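PDB 6D25: alpha-L-arabinosidase, which probably releases alpha-L-arabinofuranosyl side groups from arabinoxylans by hydrolysis, coping with internally di-substituted xylose units, as a GH51 arabinofuranosidase that assembles as a trimer. Local coordinates for residues Leu263-Tyr268 / Val318-Asp323; Arg46-Gln51 / Arg367-Ala372; Leu296-Leu301 / Asp357-His362; Pro314-Ala319 / Ala363-Met368. One frame throughout, in Å; residues are numbered along the deposited sequence.

Interaction 1 (Leu263-Tyr268 / Val318-Asp323); sequences LSMHYY and VALVVD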
loop_
_atom_site.group_PDB
_atom_site.type_symbol
_atom_site.label_atom_id
_atom_site.label_comp_id
_atom_site.label_asym_id
_atom_site.label_seq_id
_atom_site.Cartn_x
_atom_site.Cartn_y
_atom_site.Cartn_z
ATOM N N LEU A 263 -11.402 -13.959 -13.224
ATOM C CA LEU A 263 -9.969 -14.055 -12.973
ATOM C C LEU A 263 -9.265 -13.995 -14.333
ATOM O O LEU A 263 -9.572 -14.799 -15.193
ATOM C CB LEU A 263 -9.643 -15.365 -12.267
ATOM C CG LEU A 263 -8.156 -15.574 -11.967
ATOM C CD1 LEU A 263 -7.691 -14.609 -10.906
ATOM C CD2 LEU A 263 -7.879 -16.986 -11.510
ATOM N N SER A 264 -8.354 -13.046 -14.534
ATOM C CA SER A 264 -7.716 -12.908 -15.840
ATOM C C SER A 264 -6.559 -13.905 -15.986
ATOM O O SER A 264 -5.918 -14.239 -15.036
ATOM C CB SER A 264 -7.282 -11.507 -16.101
ATOM O OG SER A 264 -6.240 -11.162 -15.231
ATOM N N MET A 265 -6.359 -14.411 -17.172
ATOM C CA MET A 265 -5.166 -15.151 -17.521
ATOM C C MET A 265 -4.618 -14.583 -18.836
ATOM O O MET A 265 -5.364 -14.037 -19.614
ATOM C CB MET A 265 -5.439 -16.646 -17.660
ATOM C CG MET A 265 -6.344 -17.049 -18.769
ATOM S SD MET A 265 -6.222 -18.891 -19.083
ATOM C CE MET A 265 -4.731 -18.958 -20.073
ATOM N N HIS A 266 -3.320 -14.703 -19.024
ATOM C CA HIS A 266 -2.612 -14.126 -20.168
ATOM C C HIS A 266 -1.752 -15.229 -20.787
ATOM O O HIS A 266 -1.024 -15.896 -20.039
ATOM C CB HIS A 266 -1.692 -12.970 -19.757
ATOM C CG HIS A 266 -2.421 -11.801 -19.193
ATOM N ND1 HIS A 266 -1.798 -10.752 -18.592
ATOM C CD2 HIS A 266 -3.719 -11.456 -19.227
ATOM C CE1 HIS A 266 -2.671 -9.840 -18.245
ATOM N NE2 HIS A 266 -3.856 -10.245 -18.611
ATOM N N TYR A 267 -1.838 -15.388 -22.128
ATOM C CA TYR A 267 -0.914 -16.272 -22.830
ATOM C C TYR A 267 -0.714 -15.784 -24.264
ATOM O O TYR A 267 -1.648 -15.813 -25.071
ATOM C CB TYR A 267 -1.429 -17.712 -22.879
ATOM C CG TYR A 267 -0.525 -18.638 -23.663
ATOM C CD1 TYR A 267 0.766 -18.896 -23.226
ATOM C CD2 TYR A 267 -0.931 -19.206 -24.863
ATOM C CE1 TYR A 267 1.640 -19.684 -23.949
ATOM C CE2 TYR A 267 -0.066 -19.995 -25.601
ATOM C CZ TYR A 267 1.220 -20.247 -25.150
ATOM O OH TYR A 267 2.076 -21.021 -25.906
ATOM N N TYR A 268 0.509 -15.375 -24.568
ATOM C CA TYR A 268 0.919 -14.980 -25.900
ATOM C C TYR A 268 1.554 -16.156 -26.625
ATOM O O TYR A 268 2.256 -16.990 -26.044
ATOM C CB TYR A 268 1.936 -13.842 -25.846
ATOM C CG TYR A 268 1.342 -12.529 -25.434
ATOM C CD1 TYR A 268 0.652 -11.752 -26.345
ATOM C CD2 TYR A 268 1.418 -12.084 -24.127
ATOM C CE1 TYR A 268 0.076 -10.549 -25.970
ATOM C CE2 TYR A 268 0.817 -10.891 -23.742
ATOM C CZ TYR A 268 0.156 -10.108 -24.668
ATOM O OH TYR A 268 -0.443 -8.921 -24.297
ATOM N N VAL A 318 -17.037 -17.760 -10.933
ATOM C CA VAL A 318 -15.961 -16.883 -11.395
ATOM C C VAL A 318 -15.595 -17.270 -12.831
ATOM O O VAL A 318 -15.161 -18.410 -13.092
ATOM C CB VAL A 318 -14.724 -16.988 -10.490
ATOM C CG1 VAL A 318 -13.593 -16.101 -10.968
ATOM C CG2 VAL A 318 -15.070 -16.709 -9.020
ATOM N N ALA A 319 -15.734 -16.326 -13.751
ATOM C CA ALA A 319 -15.295 -16.539 -15.133
ATOM C C ALA A 319 -13.768 -16.596 -15.197
ATOM O O ALA A 319 -13.069 -15.819 -14.525
ATOM C CB ALA A 319 -15.789 -15.420 -16.022
ATOM N N LEU A 320 -13.255 -17.447 -16.078
ATOM C CA LEU A 320 -11.885 -17.319 -16.509
ATOM C C LEU A 320 -11.895 -16.383 -17.720
ATOM O O LEU A 320 -12.674 -16.552 -18.668
ATOM C CB LEU A 320 -11.315 -18.699 -16.851
ATOM C CG LEU A 320 -9.847 -18.771 -17.247
ATOM C CD1 LEU A 320 -8.931 -18.153 -16.189
ATOM C CD2 LEU A 320 -9.493 -20.221 -17.444
ATOM N N VAL A 321 -11.078 -15.344 -17.616
ATOM C CA VAL A 321 -11.084 -14.226 -18.530
ATOM C C VAL A 321 -9.715 -14.226 -19.238
ATOM O O VAL A 321 -8.697 -13.957 -18.598
ATOM C CB VAL A 321 -11.325 -12.913 -17.776
ATOM C CG1 VAL A 321 -11.210 -11.707 -18.669
ATOM C CG2 VAL A 321 -12.687 -12.932 -17.068
ATOM N N VAL A 322 -9.668 -14.561 -20.522
ATOM C CA VAL A 322 -8.380 -14.636 -21.176
ATOM C C VAL A 322 -8.108 -13.249 -21.732
ATOM O O VAL A 322 -8.347 -13.027 -22.924
ATOM C CB VAL A 322 -8.354 -15.701 -22.280
ATOM C CG1 VAL A 322 -6.964 -15.831 -22.936
ATOM C CG2 VAL A 322 -8.780 -17.046 -21.731
ATOM N N ASP A 323 -7.627 -12.310 -20.919
ATOM C CA ASP A 323 -7.778 -10.937 -21.463
ATOM C C ASP A 323 -6.487 -10.446 -22.122
ATOM O O ASP A 323 -6.451 -9.292 -22.526
ATOM C CB ASP A 323 -8.410 -9.974 -20.469
ATOM C CG ASP A 323 -7.583 -9.858 -19.228
ATOM O OD1 ASP A 323 -6.553 -10.549 -19.207
ATOM O OD2 ASP A 323 -7.974 -9.073 -18.339
#
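Met-265 packs against Leu-320 and Val-322 of the neighbouring strand, its CG lying 3.8 Å from Leu-320 CD1 and as far from Val-322 CG2. With chi2 extended (165°), its SD lies alongside both methyls of Leu-320. The Met-265 chain slants across Leu-320 but runs beside Val-322, pointing the same way. This apolar face, which Leu-263 shares, is the helix-covered outside of the barrel: Met-298 of helix 285-312 touches Val-322, and Met-253 of helix 246-256 touches Leu-263.

The backbones between the two faces pair in parallel. Leu-263 N donates to Ala-319 O at 2.8 Å, Val-321 N to Leu-263 O at 2.9 Å, and Met-265 N to Val-321 O at 2.8 Å.

On the other face, with Ser-264 and Val-321, the chemistry turns polar. Ser-264 CB rests 3.3 Å from Asp-323 OD1, while its OG bonds to Gly-240 N. Asp-323 OD1 also meets the edge of the His-266 ring, where NE2 donates a weak, bent bond of 2.8 Å (120° at the hydrogen), ring and carboxylate planes standing 39° apart. His-266 ND1 makes a weak bond to Glu-202, and Asp-323 OD2 another to Tyr-151. Buried acid and imidazole thus lie in one chain of polar contacts, which probably restrains the rotation of both groups.

Interaction 2 (Arg46-Gln51 / Arg367-Ala372); sequences RQLFGQ and RMANIA
Gln-47 O receives Ala-369 N at 3.0 Å in a nearly straight bond (169°), and Gly-50 O receives Ile-371 N at 3.2 Å, so the irregular turn of 46-51 lies along strand 367-371 with a single bridge, Gly-50 to Asn-370. Gly-50 N, bonded within the turn, and Ala-369 N reach Gln-47 O from opposite faces of its plane. Asn-370 uses its side chain to extend the pairing: ND2 donates to Gln-51 O at 2.8 Å, a bond close to the amide plane but above the carbonyl plane. Beyond it, Gln-51 bends at chi2 (-76°) and runs beside Ile-371, Gln-51 OE1 3.6 Å from Ile-371 CG2. At the other end Gln-47 CB meets Met-368 CG at 3.8 Å, and Leu-48 CD2 comes 3.8 Å from Met-368 N. The contact joins the last barrel strand to the entry of the first, 51-52; Asn-93 on the following strand bonds the side chains of Gln-47 and Asn-370, while Phe-398 of helix 393-400 packs on Gln-51 and Ile-371.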
loop_
_atom_site.group_PDB
_atom_site.type_symbol
_atom_site.label_atom_id
_atom_site.label_comp_id
_atom_site.label_asym_id
_atom_site.label_seq_id
_atom_site.Cartn_x
_atom_site.Cartn_y
_atom_site.Cartn_z
ATOM N N ARG A 46 -20.524 -13.990 -26.264
ATOM C CA ARG A 46 -20.002 -13.016 -27.217
ATOM C C ARG A 46 -18.738 -12.339 -26.680
ATOM O O ARG A 46 -17.948 -11.865 -27.487
ATOM C CB ARG A 46 -21.043 -11.960 -27.582
ATOM C CG ARG A 46 -21.441 -10.991 -26.477
ATOM C CD ARG A 46 -22.510 -10.040 -27.018
ATOM N NE ARG A 46 -22.795 -8.978 -26.039
ATOM C CZ ARG A 46 -23.586 -9.074 -24.994
ATOM N NH1 ARG A 46 -24.275 -10.200 -24.769
ATOM N NH2 ARG A 46 -23.713 -7.989 -24.236
ATOM N N GLN A 47 -18.539 -12.293 -25.371
ATOM C CA GLN A 47 -17.396 -11.576 -24.799
ATOM C C GLN A 47 -16.085 -12.330 -25.069
ATOM O O GLN A 47 -15.015 -11.798 -24.797
ATOM C CB GLN A 47 -17.563 -11.369 -23.294
ATOM C CG GLN A 47 -18.875 -10.732 -22.868
ATOM C CD GLN A 47 -19.164 -9.401 -23.513
ATOM O OE1 GLN A 47 -18.260 -8.708 -23.942
ATOM N NE2 GLN A 47 -20.439 -9.041 -23.546
ATOM N N LEU A 48 -16.157 -13.546 -25.633
ATOM C CA LEU A 48 -14.951 -14.227 -26.097
ATOM C C LEU A 48 -14.285 -13.472 -27.258
ATOM O O LEU A 48 -13.120 -13.737 -27.581
ATOM C CB LEU A 48 -15.338 -15.653 -26.534
ATOM C CG LEU A 48 -15.732 -16.606 -25.403
ATOM C CD1 LEU A 48 -16.078 -17.968 -25.967
ATOM C CD2 LEU A 48 -14.641 -16.715 -24.354
ATOM N N PHE A 49 -14.987 -12.548 -27.872
ATOM C CA PHE A 49 -14.492 -11.776 -29.019
ATOM C C PHE A 49 -14.091 -10.359 -28.597
ATOM O O PHE A 49 -14.094 -9.448 -29.438
ATOM C CB PHE A 49 -15.579 -11.770 -30.108
ATOM C CG PHE A 49 -15.860 -13.173 -30.589
ATOM C CD1 PHE A 49 -14.988 -13.795 -31.461
ATOM C CD2 PHE A 49 -16.890 -13.921 -30.052
ATOM C CE1 PHE A 49 -15.178 -15.128 -31.833
ATOM C CE2 PHE A 49 -17.126 -15.218 -30.471
ATOM C CZ PHE A 49 -16.237 -15.843 -31.330
ATOM N N GLY A 50 -13.725 -10.185 -27.333
ATOM C CA GLY A 50 -13.291 -8.888 -26.832
ATOM C C GLY A 50 -12.028 -8.386 -27.509
ATOM O O GLY A 50 -11.182 -9.172 -28.051
ATOM N N GLN A 51 -11.925 -7.048 -27.518
ATOM C CA GLN A 51 -10.779 -6.336 -28.037
ATOM C C GLN A 51 -10.081 -5.629 -26.862
ATOM O O GLN A 51 -10.591 -5.557 -25.743
ATOM C CB GLN A 51 -11.211 -5.338 -29.108
ATOM C CG GLN A 51 -11.970 -5.949 -30.292
ATOM C CD GLN A 51 -11.077 -6.685 -31.271
ATOM O OE1 GLN A 51 -9.857 -6.519 -31.295
ATOM N NE2 GLN A 51 -11.691 -7.521 -32.097
ATOM N N ARG A 367 -15.472 -17.213 -20.251
ATOM C CA ARG A 367 -16.645 -16.447 -20.662
ATOM C C ARG A 367 -16.254 -15.042 -21.144
ATOM O O ARG A 367 -17.142 -14.272 -21.531
ATOM C CB ARG A 367 -17.642 -16.357 -19.500
ATOM C CG ARG A 367 -18.128 -17.724 -19.037
ATOM C CD ARG A 367 -19.342 -17.736 -18.146
ATOM N NE ARG A 367 -19.178 -17.120 -16.878
ATOM C CZ ARG A 367 -19.003 -17.751 -15.710
ATOM N NH1 ARG A 367 -19.033 -17.008 -14.619
ATOM N NH2 ARG A 367 -18.797 -19.052 -15.640
ATOM N N MET A 368 -14.969 -14.734 -21.166
ATOM C CA MET A 368 -14.457 -13.492 -21.751
ATOM C C MET A 368 -13.037 -13.750 -22.279
ATOM O O MET A 368 -12.287 -14.532 -21.695
ATOM C CB MET A 368 -14.356 -12.366 -20.709
ATOM C CG MET A 368 -15.681 -12.033 -20.020
ATOM S SD MET A 368 -15.475 -10.692 -18.790
ATOM C CE MET A 368 -15.125 -9.336 -19.919
ATOM N N ALA A 369 -12.683 -13.080 -23.353
ATOM C CA ALA A 369 -11.328 -13.067 -23.889
ATOM C C ALA A 369 -11.113 -11.775 -24.660
ATOM O O ALA A 369 -12.060 -11.176 -25.151
ATOM C CB ALA A 369 -11.049 -14.281 -24.766
ATOM N N ASN A 370 -9.877 -11.328 -24.689
ATOM C CA ASN A 370 -9.506 -10.094 -25.373
ATOM C C ASN A 370 -8.173 -10.309 -26.098
ATOM O O ASN A 370 -7.122 -10.561 -25.473
ATOM C CB ASN A 370 -9.397 -8.889 -24.448
ATOM C CG ASN A 370 -10.646 -8.616 -23.641
ATOM O OD1 ASN A 370 -10.903 -9.322 -22.669
ATOM N ND2 ASN A 370 -11.423 -7.610 -24.035
ATOM N N ILE A 371 -8.199 -10.195 -27.422
ATOM C CA ILE A 371 -6.990 -10.346 -28.222
ATOM C C ILE A 371 -6.139 -9.081 -28.088
ATOM O O ILE A 371 -6.679 -7.948 -28.060
ATOM C CB ILE A 371 -7.341 -10.671 -29.691
ATOM C CG1 ILE A 371 -6.128 -11.221 -30.427
ATOM C CG2 ILE A 371 -7.931 -9.463 -30.402
ATOM C CD1 ILE A 371 -6.347 -11.692 -31.839
ATOM N N ALA A 372 -4.829 -9.261 -28.071
ATOM C CA ALA A 372 -3.882 -8.159 -28.019
ATOM C C ALA A 372 -3.348 -7.833 -29.420
ATOM O O ALA A 372 -2.695 -8.701 -30.012
ATOM C CB ALA A 372 -2.727 -8.536 -27.123
HETATM O O HOH W 1 -7.877 -6.126 -29.590
#

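Interaction 3 (Leu296-Leu301 / Asp357-His362); sequences LVMDEL and DIFSQH
Asp-299 OD1 takes a hydrogen bond from His-362 NE2 at 2.7 Å, with an angle of 157° at the hydrogen, and this His-carboxylate pair links one outer helix of the beta/alpha barrel to the residue just after the end of the next. The two helices, 285-312 and 346-361, come on either side of strand 319-325 in the chain; the short axes of 296-301 and 357-361 pass 9.7 Å apart, 18° between their directions. OD1 lies near the imidazole plane, at the ring edge, and is met on its syn side, out of the carboxylate plane; ring and carboxylate planes are turned 47° apart. Turned away from the backbone N about CA-CB, the Asp-299 carboxylate reaches across to the histidine.

Beside this polar link Ile-358 packs against the first helix. Its CG2 sits 3.8 Å from Asp-299 CA, and its CD1 meets Leu-296 CD2 at 4.0 Å, the two side chains crossing at about a right angle. Toward the barrel strands, Phe-359 continues the apolar layer, its ring set edge-to-face with Trp-325, and Met-298 also reaches Met-265 on strand 262-269. The Met-298 chain, bent at chi2 and chi3, approaches Phe-359 obliquely, with Met-298 CG 4.0 Å from Phe-359 CE1.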
loop_
_atom_site.group_PDB
_atom_site.type_symbol
_atom_site.label_atom_id
_atom_site.label_comp_id
_atom_site.label_asym_id
_atom_site.label_seq_id
_atom_site.Cartn_x
_atom_site.Cartn_y
_atom_site.Cartn_z
ATOM N N LEU A 296 -1.620 -23.656 -29.629
ATOM C CA LEU A 296 -2.511 -24.714 -29.160
ATOM C C LEU A 296 -2.319 -25.026 -27.660
ATOM O O LEU A 296 -3.197 -25.642 -27.039
ATOM C CB LEU A 296 -2.292 -25.968 -30.008
ATOM C CG LEU A 296 -2.961 -25.918 -31.389
ATOM C CD1 LEU A 296 -2.479 -27.085 -32.241
ATOM C CD2 LEU A 296 -4.450 -25.991 -31.259
ATOM N N VAL A 297 -1.228 -24.568 -27.101
ATOM C CA VAL A 297 -0.955 -24.753 -25.682
ATOM C C VAL A 297 -2.080 -24.080 -24.837
ATOM O O VAL A 297 -2.354 -24.488 -23.703
ATOM C CB VAL A 297 0.446 -24.210 -25.344
ATOM C CG1 VAL A 297 0.694 -24.153 -23.841
ATOM C CG2 VAL A 297 1.556 -24.998 -26.014
ATOM N N MET A 298 -2.741 -23.075 -25.404
ATOM C CA MET A 298 -3.902 -22.437 -24.742
ATOM C C MET A 298 -4.879 -23.482 -24.176
ATOM O O MET A 298 -5.438 -23.273 -23.097
ATOM C CB MET A 298 -4.629 -21.514 -25.716
ATOM C CG MET A 298 -5.824 -20.790 -25.124
ATOM S SD MET A 298 -5.412 -19.552 -23.889
ATOM C CE MET A 298 -4.867 -18.178 -24.898
ATOM N N ASP A 299 -5.108 -24.593 -24.892
ATOM C CA ASP A 299 -6.071 -25.564 -24.423
ATOM C C ASP A 299 -5.612 -26.204 -23.097
ATOM O O ASP A 299 -6.397 -26.334 -22.172
ATOM C CB ASP A 299 -6.362 -26.652 -25.455
ATOM C CG ASP A 299 -7.490 -27.556 -24.973
ATOM O OD1 ASP A 299 -8.610 -27.102 -24.855
ATOM O OD2 ASP A 299 -7.212 -28.681 -24.640
ATOM N N GLU A 300 -4.336 -26.598 -23.016
ATOM C CA GLU A 300 -3.776 -27.180 -21.797
ATOM C C GLU A 300 -3.844 -26.170 -20.640
ATOM O O GLU A 300 -4.208 -26.525 -19.519
ATOM C CB GLU A 300 -2.329 -27.621 -22.050
ATOM C CG GLU A 300 -1.628 -28.106 -20.812
ATOM C CD GLU A 300 -0.153 -28.447 -20.992
ATOM O OE1 GLU A 300 0.317 -28.511 -22.166
ATOM O OE2 GLU A 300 0.502 -28.653 -19.939
ATOM N N LEU A 301 -3.458 -24.917 -20.900
ATOM C CA LEU A 301 -3.485 -23.873 -19.859
ATOM C C LEU A 301 -4.911 -23.684 -19.340
ATOM O O LEU A 301 -5.125 -23.663 -18.110
ATOM C CB LEU A 301 -2.959 -22.556 -20.425
ATOM C CG LEU A 301 -1.500 -22.553 -20.880
ATOM C CD1 LEU A 301 -1.165 -21.193 -21.465
ATOM C CD2 LEU A 301 -0.528 -22.908 -19.757
ATOM N N ASP A 357 -11.870 -21.808 -31.440
ATOM C CA ASP A 357 -12.290 -23.205 -31.282
ATOM C C ASP A 357 -12.097 -23.616 -29.819
ATOM O O ASP A 357 -13.012 -24.157 -29.179
ATOM C CB ASP A 357 -11.515 -24.137 -32.211
ATOM C CG ASP A 357 -11.776 -23.991 -33.712
ATOM O OD1 ASP A 357 -12.787 -23.305 -34.106
ATOM O OD2 ASP A 357 -10.935 -24.574 -34.517
ATOM N N ILE A 358 -10.903 -23.321 -29.285
ATOM C CA ILE A 358 -10.556 -23.761 -27.935
ATOM C C ILE A 358 -11.457 -23.078 -26.894
ATOM O O ILE A 358 -11.999 -23.715 -25.981
ATOM C CB ILE A 358 -9.066 -23.533 -27.683
ATOM C CG1 ILE A 358 -8.201 -24.523 -28.466
ATOM C CG2 ILE A 358 -8.734 -23.557 -26.180
ATOM C CD1 ILE A 358 -6.743 -24.079 -28.557
ATOM N N PHE A 359 -11.624 -21.766 -27.007
ATOM C CA PHE A 359 -12.462 -21.051 -26.035
ATOM C C PHE A 359 -13.874 -21.633 -26.036
ATOM O O PHE A 359 -14.485 -21.821 -24.938
ATOM C CB PHE A 359 -12.566 -19.564 -26.352
ATOM C CG PHE A 359 -11.289 -18.772 -26.380
ATOM C CD1 PHE A 359 -10.199 -19.135 -25.631
ATOM C CD2 PHE A 359 -11.219 -17.585 -27.097
ATOM C CE1 PHE A 359 -9.018 -18.395 -25.661
ATOM C CE2 PHE A 359 -10.066 -16.827 -27.108
ATOM C CZ PHE A 359 -8.964 -17.243 -26.410
ATOM N N SER A 360 -14.402 -21.910 -27.235
ATOM C CA SER A 360 -15.778 -22.379 -27.343
ATOM C C SER A 360 -15.933 -23.782 -26.728
ATOM O O SER A 360 -17.054 -24.151 -26.301
ATOM C CB SER A 360 -16.242 -22.319 -28.780
ATOM O OG SER A 360 -15.772 -23.420 -29.545
ATOM N N GLN A 361 -14.840 -24.567 -26.656
ATOM C CA GLN A 361 -14.847 -25.885 -26.029
ATOM C C GLN A 361 -14.844 -25.771 -24.493
ATOM O O GLN A 361 -15.037 -26.784 -23.801
ATOM C CB GLN A 361 -13.623 -26.724 -26.428
ATOM C CG GLN A 361 -13.478 -26.990 -27.898
ATOM C CD GLN A 361 -14.796 -27.422 -28.503
ATOM O OE1 GLN A 361 -15.284 -28.529 -28.207
ATOM N NE2 GLN A 361 -15.408 -26.513 -29.284
ATOM N N HIS A 362 -14.555 -24.582 -23.947
ATOM C CA HIS A 362 -14.447 -24.372 -22.497
ATOM C C HIS A 362 -15.449 -23.312 -22.074
ATOM O O HIS A 362 -15.197 -22.576 -21.104
ATOM C CB HIS A 362 -13.005 -23.959 -22.137
ATOM C CG HIS A 362 -12.021 -25.062 -22.348
ATOM N ND1 HIS A 362 -11.806 -26.016 -21.381
ATOM C CD2 HIS A 362 -11.207 -25.349 -23.385
ATOM C CE1 HIS A 362 -10.910 -26.895 -21.824
ATOM N NE2 HIS A 362 -10.511 -26.503 -23.064
#

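Interaction 4 (Pro314-Ala319 / Ala363-Met368); sequences PAKKVA and AERVRM
Ala-319 and Arg-365 bring the backbones nearest, their CA atoms 5.4 Å apart, and Ala-319 CA points a C-H at Arg-365 O from 3.6 Å. Side chains from 363-368 reach to backbone carbonyls of 314-319. Arg-367 lays the edge of its guanidinium against two of them: NH2 donates to Lys-316 O at 2.8 Å, in the carbonyl plane, and NH1 adds a weak bond to Lys-317 O at 3.0 Å. The same NH2 gives a bond of 2.9 Å to Glu-364 O, so carbonyls of both segments fix the rotation of the group, while Ala-319 CA lies over one face.

These loops lead into neighbouring parallel strands of the beta/alpha barrel, 319-325 and 366-371, and the arginines fasten them where the strands start. Arg-365, bent at chi2 and chi3, folds back until NH1 reaches Val-318 O at 2.7 Å, close to both the carbonyl and guanidinium planes. Lys-316 CA stands over a face of this group, 3.4 Å above its plane. Salt bridges from Arg-365 NH1 to Asp-313, just after helix 285-312, and from NH2 to Asp-310, within it, probably offset the charge of Arg-365. The Lys-316 chain runs beside Glu-364, CD 4.0 Å from Glu-364 CB.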
loop_
_atom_site.group_PDB
_atom_site.type_symbol
_atom_site.label_atom_id
_atom_site.label_comp_id
_atom_site.label_asym_id
_atom_site.label_seq_id
_atom_site.Cartn_x
_atom_site.Cartn_y
_atom_site.Cartn_z
ATOM N N PRO A 314 -16.519 -24.583 -7.452
ATOM C CA PRO A 314 -17.079 -25.689 -8.222
ATOM C C PRO A 314 -18.333 -25.284 -9.031
ATOM O O PRO A 314 -18.593 -25.871 -10.053
ATOM C CB PRO A 314 -17.425 -26.786 -7.212
ATOM C CG PRO A 314 -17.526 -26.057 -5.910
ATOM C CD PRO A 314 -16.556 -24.907 -6.018
ATOM N N ALA A 315 -19.058 -24.255 -8.605
ATOM C CA ALA A 315 -20.254 -23.821 -9.361
ATOM C C ALA A 315 -19.860 -22.948 -10.561
ATOM O O ALA A 315 -20.749 -22.558 -11.310
ATOM C CB ALA A 315 -21.177 -23.075 -8.442
ATOM N N LYS A 316 -18.578 -22.567 -10.716
ATOM C CA LYS A 316 -18.125 -21.768 -11.836
ATOM C C LYS A 316 -18.750 -20.368 -11.828
ATOM O O LYS A 316 -19.008 -19.774 -12.897
ATOM C CB LYS A 316 -18.368 -22.457 -13.181
ATOM C CG LYS A 316 -17.909 -23.903 -13.259
ATOM C CD LYS A 316 -17.949 -24.429 -14.696
ATOM C CE LYS A 316 -17.748 -25.926 -14.752
ATOM N NZ LYS A 316 -18.990 -26.594 -14.293
ATOM N N LYS A 317 -18.905 -19.784 -10.657
ATOM C CA LYS A 317 -19.366 -18.420 -10.595
ATOM C C LYS A 317 -18.308 -17.453 -11.133
ATOM O O LYS A 317 -18.659 -16.415 -11.701
ATOM C CB LYS A 317 -19.744 -18.027 -9.159
ATOM C CG LYS A 317 -20.779 -18.922 -8.518
ATOM C CD LYS A 317 -21.963 -18.226 -7.831
ATOM C CE LYS A 317 -23.075 -19.226 -7.582
ATOM N NZ LYS A 317 -22.695 -20.168 -6.492
ATOM N N VAL A 318 -17.037 -17.760 -10.933
ATOM C CA VAL A 318 -15.961 -16.883 -11.395
ATOM C C VAL A 318 -15.595 -17.270 -12.831
ATOM O O VAL A 318 -15.161 -18.410 -13.092
ATOM C CB VAL A 318 -14.724 -16.988 -10.490
ATOM C CG1 VAL A 318 -13.593 -16.101 -10.968
ATOM C CG2 VAL A 318 -15.070 -16.709 -9.020
ATOM N N ALA A 319 -15.734 -16.326 -13.751
ATOM C CA ALA A 319 -15.295 -16.539 -15.133
ATOM C C ALA A 319 -13.768 -16.596 -15.197
ATOM O O ALA A 319 -13.069 -15.819 -14.525
ATOM C CB ALA A 319 -15.789 -15.420 -16.022
ATOM N N ALA A 363 -16.605 -23.286 -22.743
ATOM C CA ALA A 363 -17.506 -22.115 -22.676
ATOM C C ALA A 363 -18.171 -21.990 -21.301
ATOM O O ALA A 363 -18.660 -20.918 -20.987
ATOM C CB ALA A 363 -18.565 -22.225 -23.755
ATOM N N GLU A 364 -18.249 -23.054 -20.514
ATOM C CA GLU A 364 -18.875 -22.884 -19.175
ATOM C C GLU A 364 -17.987 -22.035 -18.249
ATOM O O GLU A 364 -18.522 -21.264 -17.433
ATOM C CB GLU A 364 -19.263 -24.189 -18.478
ATOM C CG GLU A 364 -18.295 -25.323 -18.684
ATOM C CD GLU A 364 -18.360 -25.941 -20.087
ATOM O OE1 GLU A 364 -17.308 -25.813 -20.854
ATOM O OE2 GLU A 364 -19.484 -26.492 -20.442
ATOM N N ARG A 365 -16.676 -22.119 -18.420
ATOM C CA ARG A 365 -15.764 -21.400 -17.507
ATOM C C ARG A 365 -15.179 -20.169 -18.195
ATOM O O ARG A 365 -15.082 -19.115 -17.575
ATOM C CB ARG A 365 -14.665 -22.346 -17.039
ATOM C CG ARG A 365 -13.597 -21.671 -16.176
ATOM C CD ARG A 365 -14.044 -21.195 -14.797
ATOM N NE ARG A 365 -14.187 -22.300 -13.866
ATOM C CZ ARG A 365 -14.490 -22.139 -12.576
ATOM N NH1 ARG A 365 -14.677 -20.910 -12.104
ATOM N NH2 ARG A 365 -14.576 -23.203 -11.769
ATOM N N VAL A 366 -14.725 -20.320 -19.442
ATOM C CA VAL A 366 -14.116 -19.219 -20.161
ATOM C C VAL A 366 -15.224 -18.391 -20.813
ATOM O O VAL A 366 -15.847 -18.852 -21.810
ATOM C CB VAL A 366 -13.099 -19.703 -21.207
ATOM C CG1 VAL A 366 -12.450 -18.520 -21.909
ATOM C CG2 VAL A 366 -12.023 -20.585 -20.580
ATOM N N ARG A 367 -15.472 -17.213 -20.251
ATOM C CA ARG A 367 -16.645 -16.447 -20.662
ATOM C C ARG A 367 -16.254 -15.042 -21.144
ATOM O O ARG A 367 -17.142 -14.272 -21.531
ATOM C CB ARG A 367 -17.642 -16.357 -19.500
ATOM C CG ARG A 367 -18.128 -17.724 -19.037
ATOM C CD ARG A 367 -19.342 -17.736 -18.146
ATOM N NE ARG A 367 -19.178 -17.120 -16.878
ATOM C CZ ARG A 367 -19.003 -17.751 -15.710
ATOM N NH1 ARG A 367 -19.033 -17.008 -14.619
ATOM N NH2 ARG A 367 -18.797 -19.052 -15.640
ATOM N N MET A 368 -14.969 -14.734 -21.166
ATOM C CA MET A 368 -14.457 -13.492 -21.751
ATOM C C MET A 368 -13.037 -13.750 -22.279
ATOM O O MET A 368 -12.287 -14.532 -21.695
ATOM C CB MET A 368 -14.356 -12.366 -20.709
ATOM C CG MET A 368 -15.681 -12.033 -20.020
ATOM S SD MET A 368 -15.475 -10.692 -18.790
ATOM C CE MET A 368 -15.125 -9.336 -19.919
#

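How the interactions relate
From the N terminus, the loop at 46-51 leads into the first barrel strand and meets 367-372, so interaction 2 closes the longest loop, 315 residues, and with it the ring of strands. Interactions 1 and 3 lie within that span. Strand 262-269 is followed by helix 285-312, then 314-319 and strand 319-325, then helix 346-361 and strand 366-371: interaction 1 pairs the sixth and seventh strands, interaction 3 the two helices, and their segments alternate. Interaction 3 likewise crosses interaction 4, which joins the starts of the last two strands and shares Val-318 and Ala-319 with interaction 1, Arg-367 and Met-368 with interaction 2.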